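Local coordinates for fibronectin-binding protein BBK32 (PDB 6N1L), which binds fibronectin and probably inhibits the classical complement pathway by binding the protease C1r through its complement inhibitory domain, at residues Lys110-Lys115 with Val130-Leu135; Glu103-Glu108 with Asp138-Val143; Glu67-Asn72 with Tyr123-Ala128; Tyr18-Ala23 with Gln81-Thr86; Leu41-Ser46 with Ala55-Glu60. All coordinates share one frame; numbering follows the deposited sequence.

Contact 1 (Lys110-Lys115 with Val130-Leu135)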
# COMPACT_ATOMS: atom_id res chain seq x y z
N LYS A 110 6.15 -6.74 -5.23
CA LYS A 110 7.56 -7.09 -5.09
C LYS A 110 8.44 -6.09 -5.83
O LYS A 110 9.51 -5.72 -5.33
CB LYS A 110 7.80 -8.51 -5.58
CG LYS A 110 7.26 -9.56 -4.61
CD LYS A 110 7.48 -10.97 -5.15
CE LYS A 110 6.65 -11.97 -4.36
NZ LYS A 110 6.29 -13.16 -5.19
N THR A 111 7.98 -5.61 -6.98
CA THR A 111 8.73 -4.60 -7.73
C THR A 111 8.82 -3.29 -6.95
O THR A 111 9.87 -2.63 -6.94
CB THR A 111 8.08 -4.36 -9.09
OG1 THR A 111 8.13 -5.58 -9.85
CG2 THR A 111 8.81 -3.28 -9.87
N LEU A 112 7.73 -2.90 -6.30
CA LEU A 112 7.74 -1.68 -5.49
C LEU A 112 8.66 -1.81 -4.28
O LEU A 112 9.34 -0.85 -3.90
CB LEU A 112 6.32 -1.34 -5.04
CG LEU A 112 5.30 -1.09 -6.17
CD1 LEU A 112 3.94 -0.72 -5.57
CD2 LEU A 112 5.79 0.01 -7.10
N ILE A 113 8.67 -2.98 -3.63
CA ILE A 113 9.54 -3.17 -2.48
C ILE A 113 11.00 -3.07 -2.91
O ILE A 113 11.85 -2.54 -2.17
CB ILE A 113 9.24 -4.52 -1.81
CG1 ILE A 113 7.91 -4.43 -1.06
CG2 ILE A 113 10.37 -4.94 -0.86
CD1 ILE A 113 7.32 -5.78 -0.64
N ALA A 114 11.30 -3.53 -4.12
CA ALA A 114 12.64 -3.39 -4.68
C ALA A 114 12.95 -1.93 -5.01
O ALA A 114 14.08 -1.47 -4.79
CB ALA A 114 12.79 -4.27 -5.92
N LYS A 115 11.97 -1.19 -5.53
CA LYS A 115 12.17 0.23 -5.83
C LYS A 115 12.44 1.02 -4.56
O LYS A 115 13.28 1.93 -4.56
CB LYS A 115 10.95 0.81 -6.55
CG LYS A 115 10.86 0.49 -8.03
CD LYS A 115 9.62 1.11 -8.65
CE LYS A 115 9.55 0.83 -10.14
NZ LYS A 115 8.26 1.29 -10.72
N VAL A 130 3.83 6.02 -5.06
CA VAL A 130 2.48 6.49 -4.74
C VAL A 130 1.51 6.23 -5.90
O VAL A 130 0.38 5.76 -5.68
CB VAL A 130 2.49 7.97 -4.33
CG1 VAL A 130 1.07 8.53 -4.38
CG2 VAL A 130 3.02 8.07 -2.92
N THR A 131 1.92 6.53 -7.14
CA THR A 131 1.02 6.27 -8.26
C THR A 131 0.66 4.79 -8.35
O THR A 131 -0.51 4.44 -8.51
CB THR A 131 1.64 6.75 -9.57
OG1 THR A 131 1.66 8.17 -9.58
CG2 THR A 131 0.81 6.27 -10.75
N SER A 132 1.66 3.91 -8.20
CA SER A 132 1.42 2.47 -8.32
C SER A 132 0.46 1.96 -7.26
O SER A 132 -0.43 1.16 -7.56
CB SER A 132 2.75 1.71 -8.25
OG SER A 132 3.56 2.02 -9.37
N ILE A 133 0.61 2.41 -6.01
CA ILE A 133 -0.29 1.86 -5.00
C ILE A 133 -1.69 2.42 -5.14
O ILE A 133 -2.67 1.74 -4.80
CB ILE A 133 0.26 2.07 -3.56
CG1 ILE A 133 0.35 3.55 -3.21
CG2 ILE A 133 1.61 1.36 -3.41
CD1 ILE A 133 0.58 3.81 -1.70
N LEU A 134 -1.84 3.65 -5.63
CA LEU A 134 -3.18 4.18 -5.84
C LEU A 134 -3.90 3.38 -6.92
O LEU A 134 -5.08 3.05 -6.77
CB LEU A 134 -3.12 5.66 -6.22
CG LEU A 134 -2.84 6.66 -5.09
CD1 LEU A 134 -2.71 8.05 -5.69
CD2 LEU A 134 -3.98 6.60 -4.09
N LEU A 135 -3.19 3.03 -7.99
CA LEU A 135 -3.79 2.20 -9.03
C LEU A 135 -4.08 0.79 -8.52
O LEU A 135 -5.12 0.20 -8.85
CB LEU A 135 -2.86 2.16 -10.25
CG LEU A 135 -2.81 3.49 -11.01
CD1 LEU A 135 -1.66 3.57 -11.99
CD2 LEU A 135 -4.16 3.73 -11.69

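Contact 2 (Glu103-Glu108 with Asp138-Val143)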
# COMPACT_ATOMS: atom_id res chain seq x y z
N GLU A 103 -2.45 -12.34 -8.57
CA GLU A 103 -1.07 -12.72 -8.84
C GLU A 103 -0.30 -11.60 -9.53
O GLU A 103 0.88 -11.37 -9.23
CB GLU A 103 -1.03 -14.00 -9.67
CG GLU A 103 -1.46 -15.20 -8.88
CD GLU A 103 -0.99 -16.51 -9.49
OE1 GLU A 103 -1.33 -16.76 -10.67
OE2 GLU A 103 -0.29 -17.29 -8.78
N ASN A 104 -0.96 -10.88 -10.44
CA ASN A 104 -0.32 -9.73 -11.07
C ASN A 104 0.03 -8.68 -10.03
O ASN A 104 1.11 -8.08 -10.07
CB ASN A 104 -1.23 -9.13 -12.13
CG ASN A 104 -1.35 -9.99 -13.37
OD1 ASN A 104 -0.42 -10.72 -13.71
ND2 ASN A 104 -2.49 -9.91 -14.04
N ILE A 105 -0.87 -8.46 -9.07
CA ILE A 105 -0.65 -7.46 -8.04
C ILE A 105 0.47 -7.88 -7.10
O ILE A 105 1.30 -7.06 -6.69
CB ILE A 105 -1.96 -7.19 -7.29
CG1 ILE A 105 -2.89 -6.36 -8.17
CG2 ILE A 105 -1.72 -6.57 -5.90
CD1 ILE A 105 -4.33 -6.43 -7.75
N GLU A 106 0.51 -9.17 -6.73
CA GLU A 106 1.62 -9.67 -5.93
C GLU A 106 2.96 -9.35 -6.58
O GLU A 106 3.87 -8.85 -5.91
CB GLU A 106 1.49 -11.19 -5.72
CG GLU A 106 2.58 -11.76 -4.82
CD GLU A 106 2.64 -13.28 -4.83
OE1 GLU A 106 1.89 -13.91 -5.62
OE2 GLU A 106 3.43 -13.84 -4.04
N ALA A 107 3.10 -9.62 -7.88
CA ALA A 107 4.36 -9.35 -8.56
C ALA A 107 4.70 -7.85 -8.54
O ALA A 107 5.85 -7.47 -8.33
CB ALA A 107 4.31 -9.88 -9.99
N GLU A 108 3.69 -7.00 -8.75
CA GLU A 108 3.92 -5.55 -8.70
C GLU A 108 4.39 -5.11 -7.33
O GLU A 108 5.28 -4.26 -7.21
CB GLU A 108 2.65 -4.80 -9.11
CG GLU A 108 2.71 -3.25 -8.95
CD GLU A 108 3.59 -2.54 -9.98
OE1 GLU A 108 3.99 -3.20 -10.96
OE2 GLU A 108 3.86 -1.32 -9.81
N ASP A 138 -7.27 0.57 -6.58
CA ASP A 138 -8.41 0.50 -7.50
C ASP A 138 -8.57 -0.90 -8.08
O ASP A 138 -9.68 -1.43 -8.14
CB ASP A 138 -8.23 1.53 -8.62
CG ASP A 138 -8.48 2.96 -8.15
OD1 ASP A 138 -8.99 3.15 -7.02
OD2 ASP A 138 -8.16 3.89 -8.92
N SER A 139 -7.46 -1.53 -8.48
CA SER A 139 -7.54 -2.89 -9.00
C SER A 139 -8.04 -3.86 -7.95
O SER A 139 -8.83 -4.77 -8.25
CB SER A 139 -6.17 -3.35 -9.53
OG SER A 139 -5.68 -2.51 -10.56
N LEU A 140 -7.60 -3.70 -6.70
CA LEU A 140 -8.11 -4.55 -5.63
C LEU A 140 -9.60 -4.34 -5.41
O LEU A 140 -10.31 -5.29 -5.05
CB LEU A 140 -7.34 -4.28 -4.33
CG LEU A 140 -5.87 -4.71 -4.34
CD1 LEU A 140 -5.16 -4.20 -3.08
CD2 LEU A 140 -5.74 -6.23 -4.45
N LYS A 141 -10.09 -3.11 -5.60
CA LYS A 141 -11.52 -2.86 -5.51
C LYS A 141 -12.28 -3.60 -6.61
O LYS A 141 -13.38 -4.11 -6.38
CB LYS A 141 -11.80 -1.36 -5.57
CG LYS A 141 -11.49 -0.63 -4.27
CD LYS A 141 -11.43 0.89 -4.48
CE LYS A 141 -10.94 1.60 -3.23
NZ LYS A 141 -11.95 1.59 -2.14
N GLU A 142 -11.71 -3.66 -7.81
CA GLU A 142 -12.28 -4.47 -8.88
C GLU A 142 -12.35 -5.94 -8.48
O GLU A 142 -13.36 -6.61 -8.72
CB GLU A 142 -11.47 -4.31 -10.16
CG GLU A 142 -11.90 -3.14 -11.00
CD GLU A 142 -10.74 -2.44 -11.70
OE1 GLU A 142 -9.86 -3.14 -12.26
OE2 GLU A 142 -10.72 -1.19 -11.69
N VAL A 143 -11.28 -6.46 -7.88
CA VAL A 143 -11.25 -7.85 -7.43
C VAL A 143 -12.42 -8.13 -6.50
O VAL A 143 -13.12 -9.15 -6.63
CB VAL A 143 -9.91 -8.17 -6.75
CG1 VAL A 143 -10.04 -9.40 -5.86
CG2 VAL A 143 -8.81 -8.35 -7.79

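Contact 3 (Glu67-Asn72 with Tyr123-Ala128)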
# COMPACT_ATOMS: atom_id res chain seq x y z
N GLU A 67 11.87 2.25 7.76
CA GLU A 67 11.43 1.02 8.39
C GLU A 67 9.91 0.92 8.42
O GLU A 67 9.34 -0.15 8.14
CB GLU A 67 12.00 0.93 9.81
CG GLU A 67 13.49 0.61 9.88
CD GLU A 67 14.38 1.84 9.78
OE1 GLU A 67 13.87 2.95 9.49
OE2 GLU A 67 15.61 1.70 9.99
N ASP A 68 9.23 2.02 8.76
CA ASP A 68 7.77 2.01 8.82
C ASP A 68 7.16 1.79 7.44
O ASP A 68 6.17 1.06 7.30
CB ASP A 68 7.28 3.31 9.44
CG ASP A 68 5.77 3.46 9.39
OD1 ASP A 68 5.07 2.68 10.07
OD2 ASP A 68 5.29 4.37 8.67
N LEU A 69 7.73 2.43 6.42
CA LEU A 69 7.26 2.20 5.05
C LEU A 69 7.47 0.75 4.65
O LEU A 69 6.59 0.12 4.03
CB LEU A 69 7.97 3.15 4.08
CG LEU A 69 7.70 2.96 2.58
CD1 LEU A 69 6.21 3.13 2.29
CD2 LEU A 69 8.53 3.89 1.70
N GLU A 70 8.63 0.18 5.01
CA GLU A 70 8.92 -1.20 4.63
C GLU A 70 8.02 -2.17 5.38
O GLU A 70 7.57 -3.18 4.81
CB GLU A 70 10.41 -1.49 4.84
CG GLU A 70 11.24 -1.34 3.57
CD GLU A 70 12.72 -1.05 3.82
OE1 GLU A 70 13.11 -0.92 5.00
OE2 GLU A 70 13.49 -0.97 2.83
N LYS A 71 7.73 -1.88 6.66
CA LYS A 71 6.79 -2.69 7.42
C LYS A 71 5.41 -2.68 6.77
O LYS A 71 4.81 -3.74 6.57
CB LYS A 71 6.69 -2.17 8.85
CG LYS A 71 5.82 -3.00 9.77
CD LYS A 71 6.26 -4.46 9.75
CE LYS A 71 5.95 -5.17 11.06
NZ LYS A 71 4.93 -6.25 10.87
N ASN A 72 4.91 -1.50 6.42
CA ASN A 72 3.61 -1.42 5.76
C ASN A 72 3.62 -2.18 4.43
O ASN A 72 2.61 -2.79 4.06
CB ASN A 72 3.23 0.05 5.54
CG ASN A 72 2.80 0.74 6.83
OD1 ASN A 72 2.46 0.09 7.82
ND2 ASN A 72 2.81 2.06 6.82
N TYR A 123 11.50 10.49 1.31
CA TYR A 123 10.45 11.12 0.52
C TYR A 123 10.50 10.66 -0.93
O TYR A 123 9.46 10.45 -1.57
CB TYR A 123 10.55 12.65 0.60
CG TYR A 123 9.32 13.31 0.04
CD1 TYR A 123 8.09 13.17 0.68
CD2 TYR A 123 9.36 14.04 -1.13
CE1 TYR A 123 6.94 13.75 0.17
CE2 TYR A 123 8.22 14.64 -1.65
CZ TYR A 123 7.02 14.49 -0.99
OH TYR A 123 5.87 15.06 -1.49
N GLU A 124 11.71 10.49 -1.48
CA GLU A 124 11.85 9.97 -2.83
C GLU A 124 11.33 8.54 -2.93
O GLU A 124 10.80 8.16 -3.98
CB GLU A 124 13.31 10.03 -3.27
CG GLU A 124 13.86 11.44 -3.43
CD GLU A 124 13.10 12.23 -4.47
OE1 GLU A 124 12.96 11.72 -5.61
OE2 GLU A 124 12.63 13.35 -4.15
N ALA A 125 11.50 7.75 -1.88
CA ALA A 125 10.98 6.38 -1.88
C ALA A 125 9.46 6.38 -1.98
O ALA A 125 8.88 5.66 -2.81
CB ALA A 125 11.45 5.64 -0.62
N TYR A 126 8.79 7.21 -1.17
CA TYR A 126 7.35 7.38 -1.28
C TYR A 126 6.95 7.83 -2.68
O TYR A 126 6.06 7.25 -3.30
CB TYR A 126 6.84 8.37 -0.22
CG TYR A 126 6.55 7.78 1.14
CD1 TYR A 126 5.36 7.10 1.39
CD2 TYR A 126 7.47 7.90 2.18
CE1 TYR A 126 5.08 6.56 2.63
CE2 TYR A 126 7.21 7.37 3.43
CZ TYR A 126 6.02 6.69 3.66
OH TYR A 126 5.77 6.16 4.88
N LYS A 127 7.63 8.87 -3.20
CA LYS A 127 7.31 9.36 -4.53
C LYS A 127 7.43 8.28 -5.59
O LYS A 127 6.67 8.27 -6.57
CB LYS A 127 8.21 10.55 -4.89
CG LYS A 127 7.58 11.90 -4.59
CD LYS A 127 8.16 12.98 -5.50
CE LYS A 127 9.61 13.28 -5.14
NZ LYS A 127 10.38 13.84 -6.30
N ALA A 128 8.36 7.34 -5.42
CA ALA A 128 8.51 6.26 -6.38
C ALA A 128 7.31 5.32 -6.42
O ALA A 128 7.13 4.62 -7.42
CB ALA A 128 9.78 5.48 -6.08
O HOH W 1 7.39 6.49 6.86
O HOH W 2 4.12 4.08 5.64

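Contact 4 (Tyr18-Ala23 with Gln81-Thr86)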
# COMPACT_ATOMS: atom_id res chain seq x y z
N TYR A 18 -11.55 -10.98 2.91
CA TYR A 18 -10.97 -10.37 4.10
C TYR A 18 -9.57 -9.84 3.82
O TYR A 18 -9.22 -8.72 4.21
CB TYR A 18 -10.92 -11.37 5.26
CG TYR A 18 -10.09 -10.84 6.41
CD1 TYR A 18 -10.62 -9.90 7.28
CD2 TYR A 18 -8.78 -11.27 6.61
CE1 TYR A 18 -9.87 -9.40 8.33
CE2 TYR A 18 -8.03 -10.77 7.66
CZ TYR A 18 -8.57 -9.84 8.52
OH TYR A 18 -7.82 -9.34 9.56
N ASN A 19 -8.74 -10.65 3.15
CA ASN A 19 -7.35 -10.25 2.95
C ASN A 19 -7.23 -9.14 1.92
O ASN A 19 -6.36 -8.27 2.05
CB ASN A 19 -6.51 -11.47 2.58
CG ASN A 19 -6.20 -12.35 3.78
OD1 ASN A 19 -5.21 -12.13 4.48
ND2 ASN A 19 -7.05 -13.34 4.03
N VAL A 20 -8.10 -9.13 0.90
CA VAL A 20 -8.09 -8.03 -0.06
C VAL A 20 -8.53 -6.73 0.62
O VAL A 20 -7.92 -5.67 0.42
CB VAL A 20 -8.98 -8.38 -1.27
CG1 VAL A 20 -9.14 -7.16 -2.17
CG2 VAL A 20 -8.36 -9.53 -2.05
N ASP A 21 -9.56 -6.81 1.46
CA ASP A 21 -9.99 -5.62 2.20
C ASP A 21 -8.88 -5.09 3.08
O ASP A 21 -8.66 -3.88 3.16
CB ASP A 21 -11.22 -5.94 3.06
CG ASP A 21 -12.53 -5.70 2.33
OD1 ASP A 21 -12.51 -5.23 1.17
OD2 ASP A 21 -13.60 -6.00 2.93
N SER A 22 -8.17 -5.99 3.77
CA SER A 22 -7.04 -5.57 4.60
C SER A 22 -5.93 -4.96 3.76
O SER A 22 -5.25 -4.03 4.20
CB SER A 22 -6.51 -6.75 5.40
OG SER A 22 -7.53 -7.33 6.20
N ALA A 23 -5.71 -5.49 2.55
CA ALA A 23 -4.68 -4.91 1.69
C ALA A 23 -5.07 -3.51 1.26
O ALA A 23 -4.22 -2.61 1.20
CB ALA A 23 -4.44 -5.81 0.48
N GLN A 81 -0.37 -12.15 -0.56
CA GLN A 81 0.14 -13.51 -0.74
C GLN A 81 -0.81 -14.54 -0.16
O GLN A 81 -1.00 -15.61 -0.75
CB GLN A 81 1.53 -13.64 -0.13
CG GLN A 81 2.60 -12.89 -0.91
CD GLN A 81 3.99 -13.13 -0.38
OE1 GLN A 81 4.20 -13.24 0.82
NE2 GLN A 81 4.96 -13.21 -1.29
N VAL A 82 -1.45 -14.22 0.97
CA VAL A 82 -2.51 -15.08 1.50
C VAL A 82 -3.70 -15.12 0.55
O VAL A 82 -4.32 -16.17 0.34
CB VAL A 82 -2.94 -14.60 2.90
CG1 VAL A 82 -4.18 -15.37 3.39
CG2 VAL A 82 -1.79 -14.74 3.88
N SER A 83 -4.05 -13.96 -0.03
CA SER A 83 -5.14 -13.91 -1.00
C SER A 83 -4.87 -14.84 -2.17
O SER A 83 -5.76 -15.59 -2.60
CB SER A 83 -5.34 -12.48 -1.51
OG SER A 83 -6.00 -11.69 -0.53
N VAL A 84 -3.64 -14.82 -2.69
CA VAL A 84 -3.28 -15.62 -3.85
C VAL A 84 -3.30 -17.11 -3.50
O VAL A 84 -3.84 -17.93 -4.25
CB VAL A 84 -1.91 -15.19 -4.40
CG1 VAL A 84 -1.38 -16.20 -5.41
CG2 VAL A 84 -2.01 -13.80 -5.04
N LYS A 85 -2.73 -17.46 -2.34
CA LYS A 85 -2.75 -18.87 -1.93
C LYS A 85 -4.17 -19.39 -1.81
O LYS A 85 -4.48 -20.51 -2.27
CB LYS A 85 -1.99 -19.04 -0.61
CG LYS A 85 -0.48 -18.98 -0.75
CD LYS A 85 0.23 -18.58 0.55
CE LYS A 85 1.34 -17.54 0.28
NZ LYS A 85 2.64 -17.86 0.95
N THR A 86 -5.06 -18.59 -1.22
CA THR A 86 -6.45 -19.00 -1.06
C THR A 86 -7.17 -19.02 -2.40
O THR A 86 -7.91 -19.97 -2.71
CB THR A 86 -7.16 -18.06 -0.08
OG1 THR A 86 -6.47 -18.08 1.17
CG2 THR A 86 -8.60 -18.52 0.15

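Contact 5 (Leu41-Ser46 with Ala55-Glu60)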
# COMPACT_ATOMS: atom_id res chain seq x y z
N LEU A 41 6.93 18.56 5.38
CA LEU A 41 7.99 19.12 4.55
C LEU A 41 7.59 20.48 4.02
O LEU A 41 8.42 21.40 3.95
CB LEU A 41 8.31 18.16 3.40
CG LEU A 41 8.86 16.79 3.81
CD1 LEU A 41 8.92 15.84 2.62
CD2 LEU A 41 10.24 16.90 4.46
N THR A 42 6.31 20.64 3.65
CA THR A 42 5.82 21.94 3.22
C THR A 42 5.86 22.95 4.37
O THR A 42 6.35 24.07 4.20
CB THR A 42 4.40 21.81 2.67
OG1 THR A 42 4.44 21.09 1.43
CG2 THR A 42 3.79 23.18 2.45
N GLN A 43 5.36 22.55 5.54
CA GLN A 43 5.28 23.48 6.67
C GLN A 43 6.65 23.97 7.10
O GLN A 43 6.82 25.15 7.42
CB GLN A 43 4.58 22.80 7.86
CG GLN A 43 3.07 22.70 7.72
CD GLN A 43 2.50 21.59 8.57
OE1 GLN A 43 3.17 21.05 9.44
NE2 GLN A 43 1.26 21.24 8.31
N MET A 44 7.65 23.08 7.11
CA MET A 44 8.95 23.47 7.65
C MET A 44 9.68 24.47 6.76
O MET A 44 10.62 25.12 7.24
CB MET A 44 9.81 22.23 7.90
CG MET A 44 10.31 21.50 6.66
SD MET A 44 11.32 20.06 7.07
CE MET A 44 12.95 20.78 7.05
N TYR A 45 9.27 24.64 5.50
CA TYR A 45 9.81 25.68 4.63
C TYR A 45 8.82 26.81 4.37
O TYR A 45 9.05 27.62 3.46
CB TYR A 45 10.27 25.10 3.28
CG TYR A 45 11.48 24.19 3.34
CD1 TYR A 45 12.72 24.61 2.89
CD2 TYR A 45 11.37 22.89 3.82
CE1 TYR A 45 13.83 23.78 2.94
CE2 TYR A 45 12.47 22.05 3.88
CZ TYR A 45 13.69 22.49 3.44
OH TYR A 45 14.78 21.65 3.49
N SER A 46 7.73 26.88 5.13
CA SER A 46 6.68 27.85 4.84
C SER A 46 7.06 29.23 5.37
O SER A 46 7.73 29.37 6.40
CB SER A 46 5.36 27.40 5.46
OG SER A 46 4.50 28.50 5.70
N ALA A 55 10.01 24.71 13.44
CA ALA A 55 10.89 23.78 14.12
C ALA A 55 10.16 22.51 14.50
O ALA A 55 10.71 21.40 14.40
CB ALA A 55 11.50 24.43 15.36
N LYS A 56 8.91 22.64 14.95
CA LYS A 56 8.14 21.45 15.29
C LYS A 56 7.88 20.62 14.05
O LYS A 56 7.92 19.39 14.10
CB LYS A 56 6.83 21.86 15.97
CG LYS A 56 7.02 22.22 17.44
CD LYS A 56 8.03 21.26 18.09
CE LYS A 56 7.62 20.89 19.51
NZ LYS A 56 7.73 22.05 20.45
N ALA A 57 7.66 21.29 12.90
CA ALA A 57 7.40 20.57 11.66
C ALA A 57 8.65 19.84 11.16
O ALA A 57 8.57 18.72 10.65
CB ALA A 57 6.88 21.54 10.60
N LYS A 58 9.82 20.46 11.32
CA LYS A 58 11.06 19.80 10.95
C LYS A 58 11.30 18.55 11.80
O LYS A 58 11.68 17.50 11.28
CB LYS A 58 12.22 20.79 11.09
CG LYS A 58 13.56 20.29 10.61
CD LYS A 58 14.68 21.24 11.01
CE LYS A 58 14.59 21.57 12.49
NZ LYS A 58 15.11 22.94 12.79
N GLU A 59 11.08 18.65 13.12
CA GLU A 59 11.14 17.47 13.98
C GLU A 59 10.18 16.40 13.51
O GLU A 59 10.53 15.22 13.44
CB GLU A 59 10.82 17.84 15.43
CG GLU A 59 11.98 18.47 16.16
CD GLU A 59 11.59 18.90 17.55
OE1 GLU A 59 10.60 18.34 18.09
OE2 GLU A 59 12.25 19.82 18.09
N GLU A 60 8.94 16.80 13.18
CA GLU A 60 7.95 15.81 12.78
C GLU A 60 8.31 15.17 11.45
O GLU A 60 8.12 13.96 11.27
CB GLU A 60 6.57 16.45 12.72
CG GLU A 60 5.93 16.63 14.09
CD GLU A 60 4.97 17.79 14.14
OE1 GLU A 60 4.62 18.31 13.05
OE2 GLU A 60 4.56 18.19 15.26

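Contact 1 (Lys110-Lys115 with Val130-Leu135)
S132, which meets L112 across this contact, carries its polar atom: OG makes a weak hydrogen bond to E108 OE2, one turn earlier on the helix that holds L112. This weak bond adds a polar link between helices 93-117 and 122-147 beside an otherwise apolar junction. The serine CB faces the leucine, lying 3.7 Å from L112 CD2 and 3.8 Å from L112 CD1, so the fork of the leucine straddles it. L112 CG stands anti to its own carbonyl carbon (chi1 -60°), and the extended chi2 sends both methyls toward the partner helix. CD1 also meets the branch methyl of the next residue, at 3.8 Å from I133 CG2. That methyl is presented because I133 CG1 is turned between the backbone N and carbonyl carbon (chi1 64°), leaving CG2 to face the leucine. F73 of helix 66-87 touches both L112 and I133, while I27 and I30 of helix 9-44 touch I133 from another helix. L112 and I133 are buried, whereas the serine is partly exposed. The evidence is that of an antiparallel helical hairpin whose inward residues join the core of a four-helix bundle.

Contact 2 (Glu103-Glu108 with Asp138-Val143)
The segments 103-108 and 138-143 are both regular helix and run in opposite senses, with I105 and S139 at closest backbone register, 8.3 Å between their CA atoms. They belong to helices 93-117 and 122-147, consecutive antiparallel members of a helical bundle, and their CA separation leaves room for a side chain between the backbones. That side chain is I105. Its CG1 branch lies anti to the carbonyl carbon (chi1 -75°) and continues extended (chi2 161°), which carries CD1 straight across to the other helix. There the single methyl does all the touching: it reaches L140 CD2 at 3.6 Å and rests against the CB of S139 at 4.0 Å. L140 leaves its backbone obliquely to the partner, yet its CD2 methyl swings back to meet the isoleucine. The hydroxyl of S139 is used within its own helix, OG bonding to the carbonyl oxygen of L135, and it is CB that meets the isoleucine. L140 is surrounded further in, by I80 of helix 66-87 and by V20, A23, I24 and I27 of helix 9-44, and I105 also touches M136. Both aliphatic residues are thus part of the shared interior. On L140, the branch carbon CG stands a little behind its methyl, 4.1 Å from I105 CD1.

Contact 3 (Glu67-Asn72 with Tyr123-Ala128)
The ring of Y126 carries L69 on one face and a water at its rim. L69 CD2 sits over the ring centre in a CH-pi contact, 4.1 Å from the centroid and 9° off the normal, and water 1 lies in the ring plane at the edge beside the hydroxyl. L69 CG is anti to the backbone N (chi1 174°), and the turn at chi2 spreads the two methyls over the ring: CD1 is at 3.6 Å from Y126 CE1, while CD2 also reaches A125 CB at 4.1 Å. The leucine and the ring, reaching out from facing helices, overlap alongside each other, and the phenol oxygen comes beside L69 CB. Helices 66-87 and 122-147 are not consecutive in the bundle; here their axes run nearly parallel, at 26° and 11.3 Å closest approach, and the long tyrosine spans this wide gap. Two waters finish the bridge at its polar end. Water 1 is 2.6 Å from Y126 OH and donates a weak hydrogen bond to D68 OD2. Water 2 lies 2.8 Å from Y126 OH, accepts from N72 ND2 at 2.7 Å and donates to D68 OD2. The phenol makes no direct hydrogen bond to D68 or N72. N72 OD1 takes a weak hydrogen bond from K29 NZ of helix 9-44.

Contact 4 (Tyr18-Ala23 with Gln81-Thr86)
The axes of 18-23 and 81-86 run antiparallel at 157° with a closest approach of 8.9 Å, and N19 and S83 bring their CA atoms to 5.8 Å of one another. At this close crossing the small hydroxymethyl of S83 fits between two residues of the other helix: its OG is 3.2 Å from N19 CB and 3.5 Å from V20 CG2. The same OG is hydrogen-bonded to the carbonyl oxygen of Y79, one turn back, which satisfies it within its own helix although the serine is buried. Helices 9-44 and 66-87 are thus brought close together in the antiparallel four-helix bundle by a residue with little bulk. N19 turns its amide over V82. With chi2 near -88° the amide lies with its flat side on the valine, and V82 CG1 is equally far, 3.6 Å, from N19 OD1 and from N19 ND2. N19 ND2 hydrogen-bonds to the carbonyl oxygen of G15, and the amide meets V82 in van der Waals packing. V20 turns further inward, where it touches L102, L140 and Q144. Both helices also carry a hydroxyl folded onto their own backbones: S22 OG bonds to Y18 O, and T86 OG1 to V82 O at 3.0 Å. In each case the hydroxyl and the backbone N-H reach the carbonyl oxygen from opposite faces of its plane.

Contact 5 (Leu41-Ser46 with Ala55-Glu60)
Apolar contacts do the joining between Q43 and M44, in the C-terminal part of helix 9-44, and A57 and K58 on helix 51-61. The two helices fold back on each other as an antiparallel helical hairpin beyond the four-helix core. The methyl of A57 is the shared hub: its CB is 3.8 Å from Q43 CB and 4.0 Å from M44 CB. This small side chain lets the M44 and A57 CA atoms come within 5.2 Å. The methionine thioether makes a second set. M44 CG lies between the backbone N and the carbonyl carbon (chi1 70°), and the bend at chi3 brings CE onto the aliphatic stem of K58, 3.6 Å from its CG. SD lies over the K58 backbone, 3.9 Å from CA. Polar bonding lies alongside: E60 OE1 makes a salt bridge with K40 NZ of helix 9-44. A small methyl, a flexible thioether and the carbon stem of a lysine whose charged end leads away thus let the helices approach closely at a site only partly buried.

Contacts 1 and 2 lie along one helix pair, 93-117 with 122-147, with centres 11 Å apart, and contact 1 is nested inside the chain loop closed by contact 2. Contact 4 adds the pair 9-44 with 66-87; its centre is 10 Å from that of contact 2, and a probable hydrogen bond from Q81 NE2 to E106 OE2 links them. Contact 3 joins helices 66-87 and 122-147 on the opposite side of the chain's centre, 21 Å from contact 4 between centres. Contact 5 is remote, 37 Å from contact 4 and 35 Å from contact 2 between centres, yet its L41 packs on Y123 of contact 3, so the far part of helix 9-44, against which helix 51-61 packs, meets helix 122-147.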